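Local coordinates for protein beta-N-acetylhexosaminidase (Thermotoga neapolitana, PDB 5C0Q) that probably hydrolyses terminal non-reducing N-acetyl-D-hexosamine residues from N-acetyl-beta-D-hexosaminides, as a zinc-binding member of glycosyl hydrolase family 3, at residues G344-L349 with K379-I384. Residues are numbered along the deposited sequence; the frame is centred on the assembly and turned at random.
With ZN (zinc ion), chain S.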
# COMPACT_ATOMS: atom_id res chain seq x y z
N GLY B 344 -22.79 28.61 -4.10
CA GLY B 344 -23.76 27.82 -4.83
C GLY B 344 -23.75 28.06 -6.32
O GLY B 344 -24.59 27.56 -7.02
N ARG B 345 -22.80 28.87 -6.81
CA ARG B 345 -22.68 29.16 -8.23
C ARG B 345 -21.90 28.11 -9.00
O ARG B 345 -21.35 27.20 -8.43
CB ARG B 345 -22.01 30.50 -8.45
CG ARG B 345 -22.80 31.72 -8.00
CD ARG B 345 -21.93 32.96 -8.25
NE ARG B 345 -22.53 34.23 -7.82
CZ ARG B 345 -21.97 35.42 -8.05
NH1 ARG B 345 -20.82 35.49 -8.70
NH2 ARG B 345 -22.56 36.54 -7.64
N GLU B 346 -21.82 28.27 -10.29
CA GLU B 346 -21.16 27.30 -11.14
C GLU B 346 -19.70 27.80 -11.32
O GLU B 346 -19.47 28.95 -11.64
CB GLU B 346 -21.96 27.15 -12.46
CG GLU B 346 -23.56 27.29 -12.24
CD GLU B 346 -24.30 27.98 -13.42
OE1 GLU B 346 -23.93 27.62 -14.55
OE2 GLU B 346 -25.13 28.92 -13.24
N VAL B 347 -18.73 26.92 -11.13
CA VAL B 347 -17.34 27.29 -10.98
C VAL B 347 -16.53 27.02 -12.25
O VAL B 347 -16.73 26.03 -12.92
CB VAL B 347 -16.71 26.50 -9.78
CG1 VAL B 347 -15.28 26.89 -9.56
CG2 VAL B 347 -17.47 26.77 -8.53
N VAL B 348 -15.57 27.89 -12.55
CA VAL B 348 -14.60 27.59 -13.58
C VAL B 348 -13.29 27.22 -12.86
O VAL B 348 -12.84 27.95 -12.01
CB VAL B 348 -14.42 28.83 -14.54
CG1 VAL B 348 -13.38 28.60 -15.62
CG2 VAL B 348 -15.75 29.21 -15.16
N LEU B 349 -12.69 26.09 -13.21
CA LEU B 349 -11.45 25.67 -12.54
C LEU B 349 -10.25 26.02 -13.40
O LEU B 349 -10.16 25.63 -14.55
CB LEU B 349 -11.43 24.17 -12.22
CG LEU B 349 -12.59 23.56 -11.42
CD1 LEU B 349 -12.41 22.06 -11.18
CD2 LEU B 349 -12.78 24.28 -10.11
N LYS B 379 -20.72 22.80 -8.28
CA LYS B 379 -21.06 22.74 -9.67
C LYS B 379 -19.89 23.29 -10.48
O LYS B 379 -19.38 24.34 -10.16
CB LYS B 379 -22.34 23.51 -9.92
CG LYS B 379 -23.53 22.88 -9.26
CD LYS B 379 -24.81 23.60 -9.54
CE LYS B 379 -24.92 24.77 -8.67
NZ LYS B 379 -26.06 25.58 -9.06
N VAL B 380 -19.46 22.56 -11.49
CA VAL B 380 -18.34 22.91 -12.34
C VAL B 380 -18.76 23.20 -13.78
O VAL B 380 -19.35 22.34 -14.45
CB VAL B 380 -17.31 21.79 -12.36
CG1 VAL B 380 -16.24 22.09 -13.35
CG2 VAL B 380 -16.72 21.61 -10.98
N ARG B 381 -18.52 24.43 -14.25
CA ARG B 381 -18.85 24.79 -15.62
C ARG B 381 -17.77 24.46 -16.63
O ARG B 381 -18.07 24.02 -17.72
CB ARG B 381 -19.22 26.24 -15.78
CG ARG B 381 -19.81 26.40 -17.17
CD ARG B 381 -20.41 27.73 -17.43
NE ARG B 381 -21.53 28.02 -16.56
CZ ARG B 381 -22.18 29.17 -16.61
NH1 ARG B 381 -21.83 30.06 -17.50
NH2 ARG B 381 -23.17 29.44 -15.79
N ASP B 382 -16.53 24.78 -16.33
CA ASP B 382 -15.44 24.43 -17.23
C ASP B 382 -14.22 24.08 -16.44
O ASP B 382 -14.11 24.43 -15.29
CB ASP B 382 -15.13 25.58 -18.20
CG ASP B 382 -14.40 25.12 -19.45
OD1 ASP B 382 -14.16 23.91 -19.60
OD2 ASP B 382 -14.05 25.97 -20.29
N VAL B 383 -13.30 23.37 -17.07
CA VAL B 383 -12.04 23.05 -16.47
C VAL B 383 -10.99 23.48 -17.49
O VAL B 383 -10.99 22.97 -18.61
CB VAL B 383 -11.89 21.56 -16.15
CG1 VAL B 383 -10.47 21.22 -15.90
CG2 VAL B 383 -12.73 21.17 -14.98
N ILE B 384 -10.17 24.46 -17.11
CA ILE B 384 -9.12 25.00 -17.97
C ILE B 384 -7.72 24.75 -17.43
O ILE B 384 -7.40 25.15 -16.31
CB ILE B 384 -9.27 26.51 -18.18
CG1 ILE B 384 -10.63 26.85 -18.78
CG2 ILE B 384 -8.21 27.04 -19.14
CD1 ILE B 384 -11.07 28.26 -18.44
ZN ZN S . -25.54 29.66 -12.46
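V347 pairs with V380 in a parallel strand pair that four backbone hydrogen bonds hold together. V347 N donates to K379 O at 2.8 Å, and V347 O takes R381 N at 2.7 Å. Further along, L349 N meets D382 O at 3.0 Å, and L349 O receives I384 N at 2.8 Å. Between these two sets the register slips by one residue: V347 lies beside V380, but V348 faces D382. R381 is the extra residue of this beta bulge; its backbone departs from the extended conformation, and its CB points toward the segment 344-349.

The charged contact lies beside the bulge, between R381 and E346. With its CG anti to the backbone N (chi1 -168°), R381 brings NH2 to E346 OE1 in a salt bridge, and its NE adds a weak bond to the same oxygen. The carboxylate sits at the guanidinium edge with the two planes 43° apart. E346 OE2 binds a zinc ion that E398 also ligates, though the modelled zinc-to-OE2 and NH2-to-OE1 separations are too short to be reliable, so their detailed geometry is doubtful. K379 NZ makes a weak hydrogen bond to G344 O.

Apolar contacts occupy both faces of the sheet. L349 CD1 reaches V383 CG2 at 3.9 Å and, more loosely, V380 CG2, on the face covered by helix 363-377. Across the other face, V348 CG1 touches I384 CD1 at 3.7 Å.

Strand 380-386 is the outermost strand here, while strand 347-352 also bonds to strand 399-404. With helix 363-377 linking the pair, this is a beta-alpha-beta crossover at the edge of the mixed, largely parallel sheet in the C-terminal domain.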